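Local coordinates for protein annexin B22 (Schistosoma mansoni, PDB 4MDU) that binds acidic phospholipid membranes in a calcium-dependent manner, aggregates liposomes when calcium is present, and takes part in worm reproduction and host-parasite interaction, at residues 345-349 against 350-354; 65-68 against 69-72. All blocks are in the same frame, centred on the assembly; numbering follows the deposited sequence.

Contact 1: residues 345-349 against 350-354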
ATOM      1  N   ASP B 345       5.760  23.859   5.433  1.00 24.89           N
ATOM      2  CA  ASP B 345       6.491  23.088   6.438  1.00 29.00           C
ATOM      3  C   ASP B 345       7.270  21.906   5.876  1.00 37.26           C
ATOM      4  O   ASP B 345       8.253  21.488   6.468  1.00 36.68           O
ATOM      5  CB  ASP B 345       5.567  22.633   7.560  1.00 32.02           C
ATOM      6  CG  ASP B 345       5.096  23.791   8.421  1.00 42.13           C
ATOM      7  OD1 ASP B 345       5.623  24.913   8.246  1.00 45.39           O
ATOM      8  OD2 ASP B 345       4.207  23.584   9.275  1.00 42.03           O
ATOM      9  N   ASP B 346       6.846  21.378   4.731  1.00 34.26           N
ATOM     10  CA  ASP B 346       7.455  20.168   4.188  1.00 28.96           C
ATOM     11  C   ASP B 346       8.521  20.473   3.144  1.00 29.80           C
ATOM     12  O   ASP B 346       9.319  19.605   2.803  1.00 34.35           O
ATOM     13  CB  ASP B 346       6.384  19.255   3.571  1.00 36.57           C
ATOM     14  CG  ASP B 346       6.954  17.925   3.102  1.00 40.65           C
ATOM     15  OD1 ASP B 346       7.222  17.076   3.969  1.00 40.11           O
ATOM     16  OD2 ASP B 346       7.141  17.725   1.875  1.00 43.89           O
ATOM     17  N   THR B 347       8.537  21.704   2.640  1.00 28.69           N
ATOM     18  CA  THR B 347       9.462  22.080   1.573  1.00 29.24           C
ATOM     19  C   THR B 347      10.238  23.359   1.911  1.00 27.84           C
ATOM     20  O   THR B 347       9.933  24.023   2.896  1.00 35.88           O
ATOM     21  CB  THR B 347       8.680  22.333   0.280  1.00 24.11           C
ATOM     22  OG1 THR B 347       7.837  23.473   0.465  1.00 23.89           O
ATOM     23  CG2 THR B 347       7.800  21.119  -0.046  1.00 24.31           C
ATOM     24  N   SER B 348      11.239  23.706   1.101  1.00 25.40           N
ATOM     25  CA  SER B 348      11.813  25.050   1.161  1.00 29.31           C
ATOM     26  C   SER B 348      12.446  25.491  -0.142  1.00 27.21           C
ATOM     27  O   SER B 348      12.335  24.820  -1.168  1.00 33.21           O
ATOM     28  CB  SER B 348      12.805  25.207   2.318  1.00 45.89           C
ATOM     29  OG  SER B 348      13.838  24.262   2.236  1.00 44.47           O
ATOM     30  N   GLY B 349      13.083  26.649  -0.098  1.00 28.54           N
ATOM     31  CA  GLY B 349      13.765  27.192  -1.251  1.00 24.48           C
ATOM     32  C   GLY B 349      12.790  27.698  -2.292  1.00 29.59           C
ATOM     33  O   GLY B 349      11.615  27.896  -2.010  1.00 25.51           O
ATOM     34  N   ASP B 350      13.298  27.920  -3.500  1.00 26.29           N
ATOM     35  CA  ASP B 350      12.504  28.397  -4.612  1.00 29.95           C
ATOM     36  C   ASP B 350      11.453  27.367  -5.047  1.00 29.53           C
ATOM     37  O   ASP B 350      10.467  27.690  -5.698  1.00 30.37           O
ATOM     38  CB  ASP B 350      13.446  28.753  -5.754  1.00 28.26           C
ATOM     39  CG  ASP B 350      14.265  29.984  -5.436  1.00 34.51           C
ATOM     40  OD1 ASP B 350      13.730  30.844  -4.716  1.00 36.84           O
ATOM     41  OD2 ASP B 350      15.418  30.098  -5.892  1.00 44.62           O
ATOM     42  N   TYR B 351      11.697  26.124  -4.672  1.00 23.44           N
ATOM     43  CA  TYR B 351      10.777  25.032  -4.869  1.00 23.20           C
ATOM     44  C   TYR B 351       9.530  25.300  -4.027  1.00 26.75           C
ATOM     45  O   TYR B 351       8.424  25.393  -4.557  1.00 28.30           O
ATOM     46  CB  TYR B 351      11.497  23.738  -4.469  1.00 17.75           C
ATOM     47  CG  TYR B 351      10.642  22.530  -4.238  1.00 24.50           C
ATOM     48  CD1 TYR B 351       9.806  22.037  -5.236  1.00 25.37           C
ATOM     49  CD2 TYR B 351      10.712  21.840  -3.043  1.00 25.27           C
ATOM     50  CE1 TYR B 351       9.037  20.921  -5.026  1.00 26.56           C
ATOM     51  CE2 TYR B 351       9.948  20.718  -2.820  1.00 23.34           C
ATOM     52  CZ  TYR B 351       9.106  20.264  -3.818  1.00 30.31           C
ATOM     53  OH  TYR B 351       8.340  19.137  -3.608  1.00 25.43           O
ATOM     54  N   ARG B 352       9.715  25.454  -2.719  1.00 26.55           N
ATOM     55  CA  ARG B 352       8.606  25.809  -1.829  1.00 33.28           C
ATOM     56  C   ARG B 352       7.830  26.997  -2.393  1.00 27.75           C
ATOM     57  O   ARG B 352       6.594  26.986  -2.474  1.00 24.51           O
ATOM     58  CB  ARG B 352       9.132  26.159  -0.428  1.00 34.35           C
ATOM     59  CG  ARG B 352       8.173  27.015   0.407  1.00 32.89           C
ATOM     60  CD  ARG B 352       8.445  26.872   1.891  1.00 29.92           C
ATOM     61  NE  ARG B 352       9.733  27.440   2.269  1.00 37.27           N
ATOM     62  CZ  ARG B 352      10.258  27.344   3.487  1.00 39.30           C
ATOM     63  NH1 ARG B 352       9.583  26.715   4.448  1.00 34.88           N
ATOM     64  NH2 ARG B 352      11.447  27.888   3.744  1.00 34.04           N
ATOM     65  N   ARG B 353       8.573  28.017  -2.796  1.00 28.72           N
ATOM     66  CA  ARG B 353       7.979  29.245  -3.294  1.00 34.84           C
ATOM     67  C   ARG B 353       7.148  28.953  -4.540  1.00 35.58           C
ATOM     68  O   ARG B 353       6.029  29.450  -4.686  1.00 39.98           O
ATOM     69  CB  ARG B 353       9.077  30.259  -3.601  1.00 26.92           C
ATOM     70  CG  ARG B 353       8.583  31.664  -3.898  1.00 30.25           C
ATOM     71  CD  ARG B 353       8.131  32.399  -2.623  1.00 33.06           C
ATOM     72  NE  ARG B 353       6.783  32.878  -2.845  1.00 46.23           N
ATOM     73  CZ  ARG B 353       5.724  32.567  -2.110  1.00 43.62           C
ATOM     74  NH1 ARG B 353       5.823  31.813  -1.022  1.00 28.34           N
ATOM     75  NH2 ARG B 353       4.555  33.073  -2.454  1.00 58.93           N
ATOM     76  N   THR B 354       7.692  28.133  -5.430  1.00 29.18           N
ATOM     77  CA  THR B 354       6.960  27.737  -6.629  1.00 25.72           C
ATOM     78  C   THR B 354       5.645  27.050  -6.271  1.00 21.70           C
ATOM     79  O   THR B 354       4.605  27.390  -6.813  1.00 20.34           O
ATOM     80  CB  THR B 354       7.784  26.804  -7.528  1.00 26.58           C
ATOM     81  OG1 THR B 354       9.016  27.441  -7.901  1.00 20.57           O
ATOM     82  CG2 THR B 354       6.983  26.462  -8.791  1.00 22.51           C
TER
HETATM   83  O   HOH W   1       8.135  17.870  -1.435  1.00 39.41           O
HETATM   84  O   HOH W   2      10.614  29.134   0.467  1.00 35.01           O

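Contact 2: residues 65-68 against 69-72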
ATOM      1  N   ARG B  65       1.901  30.724 -12.496  1.00 28.68           N
ATOM      2  CA  ARG B  65       0.599  31.394 -12.597  1.00 35.27           C
ATOM      3  C   ARG B  65      -0.069  31.260 -13.979  1.00 32.47           C
ATOM      4  O   ARG B  65      -0.945  32.045 -14.321  1.00 37.37           O
ATOM      5  CB  ARG B  65       0.715  32.869 -12.219  1.00 30.60           C
ATOM      6  CG  ARG B  65       1.113  33.128 -10.746  1.00 32.92           C
ATOM      7  CD  ARG B  65       0.206  32.369  -9.762  1.00 28.13           C
ATOM      8  NE  ARG B  65      -1.208  32.611 -10.020  1.00 31.03           N
ATOM      9  CZ  ARG B  65      -2.187  31.775  -9.686  1.00 37.28           C
ATOM     10  NH1 ARG B  65      -1.914  30.634  -9.056  1.00 33.22           N
ATOM     11  NH2 ARG B  65      -3.448  32.079  -9.982  1.00 35.26           N
ATOM     12  N   ARG B  66       0.337  30.265 -14.760  1.00 33.99           N
ATOM     13  CA  ARG B  66      -0.262  30.013 -16.081  1.00 32.98           C
ATOM     14  C   ARG B  66      -0.717  28.558 -16.196  1.00 36.43           C
ATOM     15  O   ARG B  66      -0.146  27.681 -15.559  1.00 31.15           O
ATOM     16  CB  ARG B  66       0.749  30.310 -17.198  1.00 30.59           C
ATOM     17  CG  ARG B  66       1.366  31.721 -17.170  1.00 29.98           C
ATOM     18  CD  ARG B  66       0.411  32.808 -17.710  1.00 31.72           C
ATOM     19  NE  ARG B  66       1.102  34.097 -17.802  1.00 34.24           N
ATOM     20  CZ  ARG B  66       1.157  34.988 -16.811  1.00 40.13           C
ATOM     21  NH1 ARG B  66       0.524  34.739 -15.665  1.00 31.70           N
ATOM     22  NH2 ARG B  66       1.834  36.127 -16.962  1.00 34.03           N
ATOM     23  N   THR B  67      -1.733  28.290 -17.018  1.00 32.15           N
ATOM     24  CA  THR B  67      -2.151  26.916 -17.231  1.00 28.72           C
ATOM     25  C   THR B  67      -1.113  26.234 -18.106  1.00 31.14           C
ATOM     26  O   THR B  67      -0.258  26.897 -18.714  1.00 21.70           O
ATOM     27  CB  THR B  67      -3.465  26.844 -17.988  1.00 34.11           C
ATOM     28  OG1 THR B  67      -3.241  27.287 -19.329  1.00 34.89           O
ATOM     29  CG2 THR B  67      -4.514  27.723 -17.341  1.00 26.29           C
ATOM     30  N   ASN B  68      -1.187  24.911 -18.162  1.00 26.33           N
ATOM     31  CA  ASN B  68      -0.327  24.127 -19.041  1.00 32.18           C
ATOM     32  C   ASN B  68      -0.367  24.628 -20.497  1.00 34.37           C
ATOM     33  O   ASN B  68       0.669  24.837 -21.119  1.00 33.68           O
ATOM     34  CB  ASN B  68      -0.711  22.650 -18.976  1.00 28.12           C
ATOM     35  CG  ASN B  68       0.069  21.803 -19.967  1.00 35.90           C
ATOM     36  OD1 ASN B  68       1.243  21.518 -19.756  1.00 34.99           O
ATOM     37  ND2 ASN B  68      -0.590  21.383 -21.047  1.00 26.93           N
ATOM     38  N   TYR B  69      -1.567  24.835 -21.029  1.00 34.40           N
ATOM     39  CA  TYR B  69      -1.693  25.400 -22.364  1.00 29.19           C
ATOM     40  C   TYR B  69      -0.911  26.717 -22.529  1.00 35.37           C
ATOM     41  O   TYR B  69      -0.133  26.883 -23.475  1.00 32.18           O
ATOM     42  CB  TYR B  69      -3.159  25.580 -22.774  1.00 35.70           C
ATOM     43  CG  TYR B  69      -3.278  26.074 -24.204  1.00 40.41           C
ATOM     44  CD1 TYR B  69      -3.299  25.182 -25.272  1.00 48.84           C
ATOM     45  CD2 TYR B  69      -3.319  27.431 -24.484  1.00 44.31           C
ATOM     46  CE1 TYR B  69      -3.381  25.629 -26.573  1.00 54.20           C
ATOM     47  CE2 TYR B  69      -3.394  27.890 -25.785  1.00 51.49           C
ATOM     48  CZ  TYR B  69      -3.429  26.988 -26.822  1.00 62.85           C
ATOM     49  OH  TYR B  69      -3.514  27.454 -28.114  1.00 77.80           O
ATOM     50  N   GLU B  70      -1.096  27.654 -21.607  1.00 31.78           N
ATOM     51  CA  GLU B  70      -0.340  28.895 -21.699  1.00 35.60           C
ATOM     52  C   GLU B  70       1.177  28.673 -21.587  1.00 35.64           C
ATOM     53  O   GLU B  70       1.958  29.288 -22.320  1.00 32.84           O
ATOM     54  CB  GLU B  70      -0.835  29.900 -20.669  1.00 33.81           C
ATOM     55  CG  GLU B  70      -2.283  30.304 -20.891  1.00 36.53           C
ATOM     56  CD  GLU B  70      -2.900  30.985 -19.679  1.00 41.97           C
ATOM     57  OE1 GLU B  70      -2.395  30.800 -18.551  1.00 42.50           O
ATOM     58  OE2 GLU B  70      -3.899  31.704 -19.859  1.00 41.23           O
ATOM     59  N   ARG B  71       1.597  27.788 -20.688  1.00 27.40           N
ATOM     60  CA  ARG B  71       3.029  27.566 -20.502  1.00 32.96           C
ATOM     61  C   ARG B  71       3.625  27.086 -21.827  1.00 38.45           C
ATOM     62  O   ARG B  71       4.621  27.622 -22.305  1.00 37.35           O
ATOM     63  CB  ARG B  71       3.312  26.583 -19.353  1.00 31.08           C
ATOM     64  CG  ARG B  71       2.863  27.106 -17.968  1.00 34.39           C
ATOM     65  CD  ARG B  71       3.434  26.302 -16.803  1.00 23.30           C
ATOM     66  NE  ARG B  71       2.944  24.921 -16.780  1.00 26.56           N
ATOM     67  CZ  ARG B  71       1.845  24.523 -16.145  1.00 30.47           C
ATOM     68  NH1 ARG B  71       1.103  25.395 -15.478  1.00 31.15           N
ATOM     69  NH2 ARG B  71       1.485  23.249 -16.175  1.00 34.35           N
ATOM     70  N   GLN B  72       2.986  26.090 -22.422  1.00 34.92           N
ATOM     71  CA  GLN B  72       3.402  25.582 -23.722  1.00 38.80           C
ATOM     72  C   GLN B  72       3.342  26.670 -24.788  1.00 39.63           C
ATOM     73  O   GLN B  72       4.248  26.782 -25.619  1.00 35.09           O
ATOM     74  CB  GLN B  72       2.556  24.372 -24.106  1.00 33.05           C
ATOM     75  CG  GLN B  72       2.735  23.221 -23.121  1.00 34.47           C
ATOM     76  CD  GLN B  72       4.192  22.814 -22.985  1.00 40.49           C
ATOM     77  OE1 GLN B  72       4.791  22.329 -23.933  1.00 43.87           O
ATOM     78  NE2 GLN B  72       4.767  23.028 -21.809  1.00 35.66           N
TER
HETATM   79  O   HOH W   3       3.426  23.179 -19.250  1.00 30.28           O

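Contact 1: residues 345-349 against 350-354
Arg352 folds back from the first turn of helix 349-358 over Thr347 and Ser348, the two residues that lead into it. A bend at chi3 (67°) turns the guanidinium so that Ser348 CB lies under one face, toward its rim, 3.3 Å from Arg352 NH2. Nearer the backbone, Arg352 CB packs against Thr347 OG1 at 3.1 Å; that hydroxyl is hydrogen-bonded to Val343 O in the preceding helix, and Arg352 NH1 reaches Lys344 O. Water 2 lies in the guanidinium plane at its edge, accepting from Arg352 NE at 2.6 Å and donating to Gly349 O.

The methyl branch of Thr347, anti to the carbonyl carbon and beside the backbone N, is the one that meets the Tyr351 ring. Its CG2 stands 3.5 Å from Tyr351 CE2, the two side chains crossing nearly at right angles, while Tyr351 OH is 2.5 Å from water 1. From that water a weak, long bond runs to Asp346 OD2.

Backbone bonds start the helix: Arg352 N donates to Ser348 O and Arg353 N to Gly349 O, both at 3.1 Å. The chain turns into the helix here, with Gly349 at phi 73°, a value that favours glycine. Tyr351 also packs on Val101 and Met313, so the ring is buried between the turn and helices 96-106 and 311-320. In this calcium-free structure Asp346 OD1 accepts from Gly304 N. The turn completes the annexin-type calcium site of repeat 4: the 302-306 loop gives most ligands, and Asp346, ending helix 339-346, the acidic one.

Contact 2: residues 65-68 against 69-72
With chi1 at 69°, Thr67 holds OG1 between its own N and carbonyl carbon, facing the start of helix 68-82, while Glu70, extended beyond CG, brings its carboxylate back to the Thr67 backbone. Two reciprocal bonds result. Glu70 N donates almost straight to Thr67 OG1 (3.2 Å, 176°), and Thr67 N donates to Glu70 OE1 at 3.0 Å, meeting the oxygen from above the carboxylate plane. The other carboxylate oxygen, OE2, accepts from Thr33 N.

Arg71, bent at chi3, lays one guanidinium face over the backbone of Thr67 and Asn68, with Arg71 NH2 3.5 Å from Asn68 CA. Its NH1 comes within 2.6 Å of Arg66 O near the guanidinium plane, but the poor angle leaves this bond weak; NE divides its single N-H between Leu105 O and water 3.

Water 3 bridges Arg71, Gln72 NE2 and Asn68 OD1, 2.8 Å from the last. The Asn68 and Gln72 amides are nearly parallel, 12° apart; Asn68 OD1 accepts from Thr109 N and ND2 donates to Asp108, while Gln72 NE2 donates to Ile106 O.

Thr67 and Glu70 form a capping box: each supplies a side-chain acceptor to the other's backbone N-H. Arg66, salt-bridged to Asp41, keeps NE 4.9 Å from Glu70 OE1, not in contact; with the positive helix end, it would probably favour an ionised Glu70.

Contact 2 comes first along the chain, in annexin repeat 1, and contact 1 near the end, in repeat 4; both lie at the start of a helix, 68-82 and 349-358. Their centres are about 21 Å apart and their nearest atoms about 7 Å, without touching. Both take part in packing repeats 1 and 4 together: Thr354 of contact 1 meets Ile60 and Ala64, just ahead of contact 2, while Arg65 of contact 2 bonds to Val357 O and Asn68 N to Glu321. Contact 1 holds the calcium ligand Asp346, and its Asp350 touches Glu56, a calcium ligand of repeat 1, whereas contact 2 lies away from the sites.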